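Local coordinates for protein beta chain (Acipenser persicus, PDB 6IYH) that binds haem as the beta subunit of a four-chain haemoglobin and probably carries oxygen reversibly at the haem iron, at residues B[71-76]-B[82-87]; B[12-17]-B[65-70]; B[5-10]-B[75-80]. All coordinates share one frame; numbering follows the deposited sequence.

Interaction 1: residues B[71-76]-B[82-87]; sequences GNAIAH and DAFTAL. With HEM (protoporphyrin IX containing Fe), chain D.
Two side-chain torsions set up this contact. At His76, CG lies anti to the carbonyl carbon (chi1 -66°) and the imidazole turns toward Ala83; at Phe84, an unusual chi1 of -94° swings the phenyl group toward Ala73. The Ala83 methyl sits over one face of the imidazole in a CH-pi contact, with CB of Ala83 4.1 Å from the ring centroid and 26° off its normal. The same methyl also meets the stem of the histidine, CB of Ala83 standing 3.8 Å from CB of His76. The rotation of the imidazole is fixed from its own side of the contact, because ND1 of His76 donates to O of Asn72 at 3.1 Å. That oxygen lies close to the ring plane and also accepts the backbone N-H of His76, so two bonds grip it just where helix 57-75 ends. In globin terms the two segments are the end of the E helix and the start of the F region, folded back on each other across the EF corner; the helices they belong to wall the haem pocket. Deeper in the corner, the far end of the phenyl ring approaches the Ala73 methyl, with CZ of Phe84 3.8 Å from CB of Ala73. Leu87 supports one face of that ring, its CD2 lying over the rim, while CE2 of Phe84 reaches to 4.1 Å from the haem methyl CMB. With Phe84 cut back to an alanine, a gap is likely to open between Ala73, Leu87 and the porphyrin edge, freeing the Leu87 side chain to turn. Leu87 packs on the porphyrin directly, CD1 of Leu87 standing 3.7 Å from the haem carbon C3A, and its carbonyl oxygen is hydrogen-bonded by ND1 of His91, probably the proximal histidine.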
loop_
_atom_site.group_PDB
_atom_site.type_symbol
_atom_site.label_atom_id
_atom_site.label_comp_id
_atom_site.label_asym_id
_atom_site.label_seq_id
_atom_site.Cartn_x
_atom_site.Cartn_y
_atom_site.Cartn_z
ATOM N N GLY B 71 -19.107 16.214 -3.099
ATOM C CA GLY B 71 -20.055 16.877 -4.009
ATOM C C GLY B 71 -19.390 17.802 -5.003
ATOM O O GLY B 71 -19.686 17.760 -6.217
ATOM N N ASN B 72 -18.426 18.592 -4.549
ATOM C CA ASN B 72 -17.602 19.439 -5.493
ATOM C C ASN B 72 -16.869 18.596 -6.519
ATOM O O ASN B 72 -16.823 18.906 -7.741
ATOM C CB ASN B 72 -16.579 20.336 -4.766
ATOM C CG ASN B 72 -17.212 21.378 -3.882
ATOM O OD1 ASN B 72 -18.288 21.880 -4.177
ATOM N ND2 ASN B 72 -16.554 21.703 -2.771
ATOM N N ALA B 73 -16.279 17.464 -6.078
ATOM C CA ALA B 73 -15.620 16.593 -7.050
ATOM C C ALA B 73 -16.580 16.072 -8.102
ATOM O O ALA B 73 -16.249 15.956 -9.273
ATOM C CB ALA B 73 -14.904 15.425 -6.358
ATOM N N ILE B 74 -17.785 15.701 -7.686
ATOM C CA ILE B 74 -18.783 15.222 -8.591
ATOM C C ILE B 74 -19.175 16.310 -9.626
ATOM O O ILE B 74 -19.302 16.022 -10.818
ATOM C CB ILE B 74 -20.012 14.685 -7.818
ATOM C CG1 ILE B 74 -19.709 13.386 -7.100
ATOM C CG2 ILE B 74 -21.202 14.485 -8.735
ATOM C CD1 ILE B 74 -20.704 13.066 -5.994
ATOM N N ALA B 75 -19.315 17.549 -9.171
ATOM C CA ALA B 75 -19.646 18.661 -10.071
ATOM C C ALA B 75 -18.493 18.926 -11.043
ATOM O O ALA B 75 -18.691 19.412 -12.142
ATOM C CB ALA B 75 -19.970 19.893 -9.240
ATOM N N HIS B 76 -17.260 18.618 -10.623
ATOM C CA HIS B 76 -16.095 18.681 -11.490
ATOM C C HIS B 76 -15.568 17.334 -11.937
ATOM O O HIS B 76 -14.359 17.164 -12.151
ATOM C CB HIS B 76 -14.998 19.476 -10.788
ATOM C CG HIS B 76 -15.329 20.918 -10.569
ATOM N ND1 HIS B 76 -15.984 21.374 -9.440
ATOM C CD2 HIS B 76 -15.079 22.011 -11.326
ATOM C CE1 HIS B 76 -16.111 22.691 -9.509
ATOM N NE2 HIS B 76 -15.560 23.102 -10.641
ATOM N N ASP B 82 -7.621 19.168 -11.373
ATOM C CA ASP B 82 -7.573 20.661 -11.448
ATOM C C ASP B 82 -8.358 21.339 -10.294
ATOM O O ASP B 82 -7.879 22.224 -9.573
ATOM C CB ASP B 82 -8.072 21.181 -12.854
ATOM C CG ASP B 82 -8.403 22.741 -12.872
ATOM O OD1 ASP B 82 -9.549 23.148 -12.500
ATOM O OD2 ASP B 82 -7.512 23.565 -13.262
ATOM N N ALA B 83 -9.579 20.881 -10.094
ATOM C CA ALA B 83 -10.450 21.454 -9.091
ATOM C C ALA B 83 -9.907 21.249 -7.637
ATOM O O ALA B 83 -10.090 22.106 -6.737
ATOM C CB ALA B 83 -11.801 20.793 -9.256
ATOM N N PHE B 84 -9.193 20.135 -7.433
ATOM C CA PHE B 84 -8.701 19.788 -6.095
ATOM C C PHE B 84 -7.243 20.219 -5.867
ATOM O O PHE B 84 -6.621 19.888 -4.863
ATOM C CB PHE B 84 -8.897 18.288 -5.865
ATOM C CG PHE B 84 -10.199 17.907 -5.153
ATOM C CD1 PHE B 84 -11.416 18.586 -5.346
ATOM C CD2 PHE B 84 -10.215 16.793 -4.309
ATOM C CE1 PHE B 84 -12.603 18.168 -4.692
ATOM C CE2 PHE B 84 -11.397 16.375 -3.641
ATOM C CZ PHE B 84 -12.574 17.061 -3.839
ATOM N N THR B 85 -6.685 20.984 -6.786
ATOM C CA THR B 85 -5.319 21.445 -6.610
ATOM C C THR B 85 -5.003 22.070 -5.290
ATOM O O THR B 85 -4.060 21.644 -4.633
ATOM C CB THR B 85 -4.905 22.453 -7.731
ATOM O OG1 THR B 85 -5.016 21.812 -8.988
ATOM C CG2 THR B 85 -3.495 22.844 -7.531
ATOM N N ALA B 86 -5.728 23.089 -4.868
ATOM C CA ALA B 86 -5.444 23.717 -3.609
ATOM C C ALA B 86 -5.638 22.713 -2.437
ATOM O O ALA B 86 -4.883 22.736 -1.432
ATOM C CB ALA B 86 -6.339 24.954 -3.378
ATOM N N LEU B 87 -6.717 21.957 -2.510
ATOM C CA LEU B 87 -7.050 21.019 -1.433
ATOM C C LEU B 87 -5.958 19.953 -1.270
ATOM O O LEU B 87 -5.605 19.576 -0.121
ATOM C CB LEU B 87 -8.458 20.396 -1.697
ATOM C CG LEU B 87 -9.101 19.727 -0.537
ATOM C CD1 LEU B 87 -9.337 20.662 0.663
ATOM C CD2 LEU B 87 -10.405 19.048 -0.951
HETATM C CHA HEM D . -9.569 19.478 6.054
HETATM C CHB HEM D . -11.530 17.306 2.248
HETATM C CHC HEM D . -9.287 13.197 3.544
HETATM C CHD HEM D . -7.217 15.464 7.264
HETATM C C1A HEM D . -10.251 19.207 4.891
HETATM C C2A HEM D . -11.132 20.153 4.281
HETATM C C3A HEM D . -11.693 19.553 3.246
HETATM C C4A HEM D . -11.208 18.218 3.198
HETATM C CMA HEM D . -12.704 20.167 2.276
HETATM C CAA HEM D . -11.385 21.592 4.692
HETATM C CBA HEM D . -10.463 22.504 3.887
HETATM C CGA HEM D . -10.638 23.988 4.181
HETATM O O1A HEM D . -10.344 24.478 5.291
HETATM O O2A HEM D . -11.063 24.756 3.300
HETATM C C1B HEM D . -11.095 15.964 2.267
HETATM C C2B HEM D . -11.460 14.978 1.288
HETATM C C3B HEM D . -10.885 13.815 1.712
HETATM C C4B HEM D . -10.058 14.139 2.866
HETATM C CMB HEM D . -12.420 15.083 0.090
HETATM C CAB HEM D . -10.907 12.443 1.162
HETATM C CBB HEM D . -11.814 12.018 0.264
HETATM C C1C HEM D . -8.568 13.387 4.700
HETATM C C2C HEM D . -7.780 12.421 5.433
HETATM C C3C HEM D . -7.180 13.087 6.491
HETATM C C4C HEM D . -7.540 14.501 6.362
HETATM C CMC HEM D . -7.859 10.970 5.114
HETATM C CAC HEM D . -6.352 12.582 7.615
HETATM C CBC HEM D . -6.212 11.264 7.818
HETATM C C1D HEM D . -7.782 16.752 7.243
HETATM C C2D HEM D . -7.496 17.708 8.298
HETATM C C3D HEM D . -8.099 18.858 7.962
HETATM C C4D HEM D . -8.788 18.522 6.715
HETATM C CMD HEM D . -6.571 17.486 9.497
HETATM C CAD HEM D . -8.149 20.165 8.740
HETATM C CBD HEM D . -9.208 19.907 9.852
HETATM C CGD HEM D . -9.511 21.058 10.798
HETATM O O1D HEM D . -10.401 21.889 10.543
HETATM O O2D HEM D . -8.922 21.114 11.875
HETATM N NA HEM D . -10.317 18.055 4.228
HETATM N NB HEM D . -10.197 15.450 3.138
HETATM N NC HEM D . -8.345 14.627 5.282
HETATM N ND HEM D . -8.555 17.235 6.239
HETATM FE FE HEM D . -9.319 16.387 4.724
HETATM O O HOH W 1 -10.854 15.673 5.936
#

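Interaction 2: residues B[12-17]-B[65-70]; sequences TLWAKV and TVLDSV. With HEM (protoporphyrin IX containing Fe), chain D.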
loop_
_atom_site.group_PDB
_atom_site.type_symbol
_atom_site.label_atom_id
_atom_site.label_comp_id
_atom_site.label_asym_id
_atom_site.label_seq_id
_atom_site.Cartn_x
_atom_site.Cartn_y
_atom_site.Cartn_z
ATOM N N THR B 12 -27.478 9.899 -9.530
ATOM C CA THR B 12 -28.737 9.441 -8.903
ATOM C C THR B 12 -28.549 9.070 -7.450
ATOM O O THR B 12 -29.392 9.379 -6.621
ATOM C CB THR B 12 -29.509 8.293 -9.598
ATOM O OG1 THR B 12 -28.809 7.071 -9.464
ATOM C CG2 THR B 12 -29.635 8.551 -11.078
ATOM N N LEU B 13 -27.461 8.381 -7.141
ATOM C CA LEU B 13 -27.234 8.038 -5.747
ATOM C C LEU B 13 -26.939 9.297 -4.959
ATOM O O LEU B 13 -27.424 9.428 -3.834
ATOM C CB LEU B 13 -26.058 7.024 -5.642
ATOM C CG LEU B 13 -25.926 6.431 -4.240
ATOM C CD1 LEU B 13 -25.270 5.041 -4.212
ATOM C CD2 LEU B 13 -24.938 7.264 -3.433
ATOM N N TRP B 14 -26.184 10.237 -5.520
ATOM C CA TRP B 14 -25.792 11.469 -4.838
ATOM C C TRP B 14 -27.005 12.275 -4.466
ATOM O O TRP B 14 -27.068 12.879 -3.388
ATOM C CB TRP B 14 -24.862 12.328 -5.639
ATOM C CG TRP B 14 -24.342 13.463 -4.907
ATOM C CD1 TRP B 14 -24.573 14.772 -5.099
ATOM C CD2 TRP B 14 -23.456 13.383 -3.748
ATOM N NE1 TRP B 14 -23.937 15.505 -4.148
ATOM C CE2 TRP B 14 -23.214 14.691 -3.332
ATOM C CE3 TRP B 14 -22.894 12.316 -3.027
ATOM C CZ2 TRP B 14 -22.404 15.000 -2.206
ATOM C CZ3 TRP B 14 -22.024 12.630 -1.956
ATOM C CH2 TRP B 14 -21.816 13.932 -1.569
ATOM N N ALA B 15 -28.011 12.238 -5.341
ATOM C CA ALA B 15 -29.226 13.016 -5.058
ATOM C C ALA B 15 -29.962 12.546 -3.809
ATOM O O ALA B 15 -30.821 13.290 -3.282
ATOM C CB ALA B 15 -30.150 12.962 -6.264
ATOM N N LYS B 16 -29.654 11.352 -3.286
ATOM C CA LYS B 16 -30.278 10.834 -2.102
ATOM C C LYS B 16 -29.287 10.789 -0.910
ATOM O O LYS B 16 -29.650 10.244 0.102
ATOM C CB LYS B 16 -30.769 9.423 -2.309
ATOM C CG LYS B 16 -31.801 9.297 -3.406
ATOM C CD LYS B 16 -32.329 7.873 -3.491
ATOM C CE LYS B 16 -33.721 8.004 -4.100
ATOM N NZ LYS B 16 -34.241 6.708 -4.594
ATOM N N VAL B 17 -28.084 11.321 -1.074
ATOM C CA VAL B 17 -27.095 11.258 0.075
ATOM C C VAL B 17 -27.352 12.432 1.050
ATOM O O VAL B 17 -27.280 13.586 0.672
ATOM C CB VAL B 17 -25.642 11.315 -0.452
ATOM C CG1 VAL B 17 -24.655 11.685 0.660
ATOM C CG2 VAL B 17 -25.287 9.970 -1.111
ATOM N N THR B 65 -18.338 18.495 5.992
ATOM C CA THR B 65 -17.420 19.271 5.118
ATOM C C THR B 65 -16.776 18.379 4.043
ATOM O O THR B 65 -16.690 18.754 2.866
ATOM C CB THR B 65 -16.388 20.019 5.998
ATOM O OG1 THR B 65 -17.067 20.959 6.876
ATOM C CG2 THR B 65 -15.321 20.732 5.182
ATOM N N VAL B 66 -16.274 17.202 4.452
ATOM C CA VAL B 66 -15.658 16.262 3.518
ATOM C C VAL B 66 -16.672 15.814 2.446
ATOM O O VAL B 66 -16.356 15.823 1.275
ATOM C CB VAL B 66 -15.056 15.040 4.256
ATOM C CG1 VAL B 66 -14.565 14.021 3.241
ATOM C CG2 VAL B 66 -13.899 15.463 5.152
ATOM N N LEU B 67 -17.892 15.469 2.849
ATOM C CA LEU B 67 -18.873 14.986 1.915
ATOM C C LEU B 67 -19.329 16.103 0.944
ATOM O O LEU B 67 -19.508 15.867 -0.209
ATOM C CB LEU B 67 -19.995 14.285 2.619
ATOM C CG LEU B 67 -19.874 12.784 2.675
ATOM C CD1 LEU B 67 -20.192 12.258 1.267
ATOM C CD2 LEU B 67 -18.476 12.342 3.131
ATOM N N ASP B 68 -19.399 17.325 1.424
ATOM C CA ASP B 68 -19.602 18.501 0.516
ATOM C C ASP B 68 -18.552 18.653 -0.529
ATOM O O ASP B 68 -18.884 18.903 -1.683
ATOM C CB ASP B 68 -19.781 19.784 1.319
ATOM C CG ASP B 68 -21.105 19.818 2.027
ATOM O OD1 ASP B 68 -21.913 18.932 1.750
ATOM O OD2 ASP B 68 -21.332 20.740 2.860
ATOM N N SER B 69 -17.285 18.355 -0.182
ATOM C CA SER B 69 -16.167 18.338 -1.110
ATOM C C SER B 69 -16.258 17.212 -2.085
ATOM O O SER B 69 -15.919 17.364 -3.224
ATOM C CB SER B 69 -14.875 18.250 -0.286
ATOM O OG SER B 69 -13.757 18.333 -1.084
ATOM N N VAL B 70 -16.761 16.062 -1.654
ATOM C CA VAL B 70 -17.059 14.993 -2.608
ATOM C C VAL B 70 -18.098 15.521 -3.600
ATOM O O VAL B 70 -17.976 15.359 -4.800
ATOM C CB VAL B 70 -17.584 13.751 -1.864
ATOM C CG1 VAL B 70 -18.101 12.735 -2.888
ATOM C CG2 VAL B 70 -16.506 13.059 -0.997
HETATM C CHA HEM D . -9.569 19.478 6.054
HETATM C CHB HEM D . -11.530 17.306 2.248
HETATM C CHC HEM D . -9.287 13.197 3.544
HETATM C CHD HEM D . -7.217 15.464 7.264
HETATM C C1A HEM D . -10.251 19.207 4.891
HETATM C C2A HEM D . -11.132 20.153 4.281
HETATM C C3A HEM D . -11.693 19.553 3.246
HETATM C C4A HEM D . -11.208 18.218 3.198
HETATM C CMA HEM D . -12.704 20.167 2.276
HETATM C CAA HEM D . -11.385 21.592 4.692
HETATM C CBA HEM D . -10.463 22.504 3.887
HETATM C CGA HEM D . -10.638 23.988 4.181
HETATM O O1A HEM D . -10.344 24.478 5.291
HETATM O O2A HEM D . -11.063 24.756 3.300
HETATM C C1B HEM D . -11.095 15.964 2.267
HETATM C C2B HEM D . -11.460 14.978 1.288
HETATM C C3B HEM D . -10.885 13.815 1.712
HETATM C C4B HEM D . -10.058 14.139 2.866
HETATM C CMB HEM D . -12.420 15.083 0.090
HETATM C CAB HEM D . -10.907 12.443 1.162
HETATM C CBB HEM D . -11.814 12.018 0.264
HETATM C C1C HEM D . -8.568 13.387 4.700
HETATM C C2C HEM D . -7.780 12.421 5.433
HETATM C C3C HEM D . -7.180 13.087 6.491
HETATM C C4C HEM D . -7.540 14.501 6.362
HETATM C CMC HEM D . -7.859 10.970 5.114
HETATM C CAC HEM D . -6.352 12.582 7.615
HETATM C CBC HEM D . -6.212 11.264 7.818
HETATM C C1D HEM D . -7.782 16.752 7.243
HETATM C C2D HEM D . -7.496 17.708 8.298
HETATM C C3D HEM D . -8.099 18.858 7.962
HETATM C C4D HEM D . -8.788 18.522 6.715
HETATM C CMD HEM D . -6.571 17.486 9.497
HETATM C CAD HEM D . -8.149 20.165 8.740
HETATM C CBD HEM D . -9.208 19.907 9.852
HETATM C CGD HEM D . -9.511 21.058 10.798
HETATM O O1D HEM D . -10.401 21.889 10.543
HETATM O O2D HEM D . -8.922 21.114 11.875
HETATM N NA HEM D . -10.317 18.055 4.228
HETATM N NB HEM D . -10.197 15.450 3.138
HETATM N NC HEM D . -8.345 14.627 5.282
HETATM N ND HEM D . -8.555 17.235 6.239
HETATM FE FE HEM D . -9.319 16.387 4.724
HETATM O O HOH W 1 -10.854 15.673 5.936
#
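Trp14 presses the six-membered end of its indole against Leu67 and Val70, joining the A helix of the globin fold (4-14) to the middle of the E helix (57-75), the distal wall of the haem pocket. Thr65, the first residue of the E-helix segment, faces the haem, its CG2 4.0 Å from the haem methyl CMA. Val66, at the position of the distal valine of haemoglobins, spreads over pyrrole B, with CG1 of Val66 3.8 Å from the haem carbon C2B. Its other methyl, CG2 of Val66, comes within 3.2 Å of the water bound to iron. Leu67 turns the other way and meets the indole edge twice: its CD1 lies in the ring plane, 3.7 Å from CH2 of Trp14, and its carbonyl oxygen approaches the same CH2 at 3.3 Å, also near the plane. Ser69 returns to the haem side, OG of Ser69 lying 3.7 Å from the methyl CMB. Val70 completes the seat for the tryptophan: with CG1 anti to the backbone N (chi1 171°), this branch obliquely approaches the indole, CG1 of Val70 standing 4.0 Å from CZ3 of Trp14.

Interaction 3: residues B[5-10]-B[75-80]; sequences SERFAI and AHMDDV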
loop_
_atom_site.group_PDB
_atom_site.type_symbol
_atom_site.label_atom_id
_atom_site.label_comp_id
_atom_site.label_asym_id
_atom_site.label_seq_id
_atom_site.Cartn_x
_atom_site.Cartn_y
_atom_site.Cartn_z
ATOM N N SER B 5 -23.785 5.546 -18.208
ATOM C CA SER B 5 -24.248 4.715 -17.133
ATOM C C SER B 5 -23.548 5.057 -15.783
ATOM O O SER B 5 -24.200 5.032 -14.703
ATOM C CB SER B 5 -24.018 3.287 -17.451
ATOM O OG SER B 5 -24.512 2.554 -16.395
ATOM N N GLU B 6 -22.246 5.293 -15.847
ATOM C CA GLU B 6 -21.463 5.648 -14.624
ATOM C C GLU B 6 -21.927 6.970 -14.090
ATOM O O GLU B 6 -22.180 7.102 -12.862
ATOM C CB GLU B 6 -19.968 5.711 -14.894
ATOM C CG GLU B 6 -19.322 4.348 -15.038
ATOM C CD GLU B 6 -17.925 4.421 -15.654
ATOM O OE1 GLU B 6 -17.501 5.433 -16.199
ATOM O OE2 GLU B 6 -17.258 3.426 -15.592
ATOM N N ARG B 7 -22.069 7.956 -14.973
ATOM C CA ARG B 7 -22.517 9.276 -14.590
ATOM C C ARG B 7 -23.846 9.254 -13.877
ATOM O O ARG B 7 -24.035 9.933 -12.870
ATOM C CB ARG B 7 -22.704 10.174 -15.795
ATOM C CG ARG B 7 -21.472 10.865 -16.239
ATOM C CD ARG B 7 -21.783 11.792 -17.391
ATOM N NE ARG B 7 -20.547 12.055 -18.110
ATOM C CZ ARG B 7 -19.645 12.958 -17.774
ATOM N NH1 ARG B 7 -19.832 13.754 -16.734
ATOM N NH2 ARG B 7 -18.561 13.112 -18.533
ATOM N N PHE B 8 -24.738 8.422 -14.406
ATOM C CA PHE B 8 -26.049 8.234 -13.872
ATOM C C PHE B 8 -26.048 7.556 -12.518
ATOM O O PHE B 8 -26.782 7.980 -11.629
ATOM C CB PHE B 8 -26.852 7.347 -14.817
ATOM C CG PHE B 8 -28.254 7.105 -14.365
ATOM C CD1 PHE B 8 -29.211 8.087 -14.496
ATOM C CD2 PHE B 8 -28.605 5.905 -13.789
ATOM C CE1 PHE B 8 -30.489 7.839 -14.106
ATOM C CE2 PHE B 8 -29.883 5.660 -13.369
ATOM C CZ PHE B 8 -30.828 6.618 -13.545
ATOM N N ALA B 9 -25.269 6.488 -12.377
ATOM C CA ALA B 9 -25.094 5.779 -11.099
ATOM C C ALA B 9 -24.618 6.742 -10.007
ATOM O O ALA B 9 -25.127 6.666 -8.889
ATOM C CB ALA B 9 -24.120 4.593 -11.263
ATOM N N ILE B 10 -23.705 7.634 -10.339
ATOM C CA ILE B 10 -23.150 8.608 -9.397
ATOM C C ILE B 10 -24.168 9.693 -9.050
ATOM O O ILE B 10 -24.474 9.861 -7.861
ATOM C CB ILE B 10 -21.854 9.253 -9.939
ATOM C CG1 ILE B 10 -20.791 8.176 -10.035
ATOM C CG2 ILE B 10 -21.378 10.416 -9.075
ATOM C CD1 ILE B 10 -19.571 8.615 -10.818
ATOM N N ALA B 75 -19.315 17.549 -9.171
ATOM C CA ALA B 75 -19.646 18.661 -10.071
ATOM C C ALA B 75 -18.493 18.926 -11.043
ATOM O O ALA B 75 -18.691 19.412 -12.142
ATOM C CB ALA B 75 -19.970 19.893 -9.240
ATOM N N HIS B 76 -17.260 18.618 -10.623
ATOM C CA HIS B 76 -16.095 18.681 -11.490
ATOM C C HIS B 76 -15.568 17.334 -11.937
ATOM O O HIS B 76 -14.359 17.164 -12.151
ATOM C CB HIS B 76 -14.998 19.476 -10.788
ATOM C CG HIS B 76 -15.329 20.918 -10.569
ATOM N ND1 HIS B 76 -15.984 21.374 -9.440
ATOM C CD2 HIS B 76 -15.079 22.011 -11.326
ATOM C CE1 HIS B 76 -16.111 22.691 -9.509
ATOM N NE2 HIS B 76 -15.560 23.102 -10.641
ATOM N N MET B 77 -16.436 16.380 -12.141
ATOM C CA MET B 77 -15.953 14.993 -12.281
ATOM C C MET B 77 -15.146 14.775 -13.560
ATOM O O MET B 77 -14.436 13.762 -13.674
ATOM C CB MET B 77 -17.055 13.958 -12.205
ATOM C CG MET B 77 -18.143 13.966 -13.292
ATOM S SD MET B 77 -19.644 13.024 -12.798
ATOM C CE MET B 77 -19.034 11.406 -13.144
ATOM N N ASP B 78 -15.302 15.686 -14.524
ATOM C CA ASP B 78 -14.473 15.624 -15.733
ATOM C C ASP B 78 -13.068 16.124 -15.473
ATOM O O ASP B 78 -12.215 15.802 -16.232
ATOM C CB ASP B 78 -15.078 16.380 -16.907
ATOM C CG ASP B 78 -16.381 15.814 -17.359
ATOM O OD1 ASP B 78 -16.588 14.590 -17.394
ATOM O OD2 ASP B 78 -17.245 16.636 -17.723
ATOM N N ASP B 79 -12.798 16.890 -14.433
ATOM C CA ASP B 79 -11.408 17.143 -14.071
ATOM C C ASP B 79 -11.245 17.457 -12.592
ATOM O O ASP B 79 -11.067 18.604 -12.197
ATOM C CB ASP B 79 -10.821 18.268 -14.950
ATOM C CG ASP B 79 -9.287 18.370 -14.847
ATOM O OD1 ASP B 79 -8.636 17.648 -14.050
ATOM O OD2 ASP B 79 -8.731 19.217 -15.581
ATOM N N VAL B 80 -11.280 16.398 -11.782
ATOM C CA VAL B 80 -11.183 16.587 -10.320
ATOM C C VAL B 80 -9.774 17.054 -9.937
ATOM O O VAL B 80 -9.639 17.892 -9.052
ATOM C CB VAL B 80 -11.513 15.284 -9.595
ATOM C CG1 VAL B 80 -11.415 15.422 -8.073
ATOM C CG2 VAL B 80 -12.871 14.763 -9.978
#
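Arg7 makes the polar half of this contact, stretching from helix 4-14 to Asp78 in the turn beyond helix 57-75. Its chain is extended from CG to NE, which carries the guanidinium across to the carboxylate. NH2 of Arg7 donates to OD1 of Asp78 at 2.7 Å, with a fairly straight N-H...O angle of 160°, and the acceptor uses its syn lone pair. The oxygen lies near the guanidinium plane, but the carboxylate is turned 70° against that plane, which rules out a flat two-pronged pairing: OD2 of Asp78 remains 3.8 Å from NH2 of Arg7. One short salt bridge therefore carries the charge pairing here. The arginine also gives Met77 an apolar neighbour. CG of Arg7 lies 4.0 Å from the methionine methyl CE, while NH1 of Arg7 passes 3.8 Å from CG of Met77, obliquely to the guanidinium. A helical turn later, Ile10 meets the same methyl tip to tip, CD1 of Ile10 standing 3.7 Å from CE of Met77. The methionine gets there with CG in the crowded position between its backbone N and carbonyl carbon (chi1 64°) and a bend at its third torsion. The buried thioether chain thus lies inward of the salt bridge, whose aspartate is exposed. Trp2, ahead of the helix, touches Arg7, Ile10 and Asp78 with its side chain and donates from NE1 to the carbonyl oxygen of Met77. The receiving backbone is a type I beta turn from His76 to Asp79, closed by N of Asp79 bonding O of His76 at 2.8 Å. Asp79 then serves as N-cap of helix 80-83, its OD1 accepting from N of Asp82. The arrangement is the A helix of a globin packed on the EF corner.

Helix 57-75 ties interactions 1 and 2 together, and its end runs straight into interaction 3, which shares Ala75 and His76 with interaction 1. Ser69 is where the first two meet: its OG lies 3.3 Å from CZ of Phe84 and 3.4 Å from CD2 of Leu87, beside the haem that both interactions touch. On the other flank of the helix, CZ2 of Trp14 packs 3.5 Å from CA of Gly71, and CD2 of Trp14 3.6 Å from CD1 of Ile74. Ile74 then continues to interaction 3, its CG1 3.9 Å from CG2 of Ile10. Interaction 3 is more remote from the pocket, the Met77 side chain lying about 13 Å from the haem.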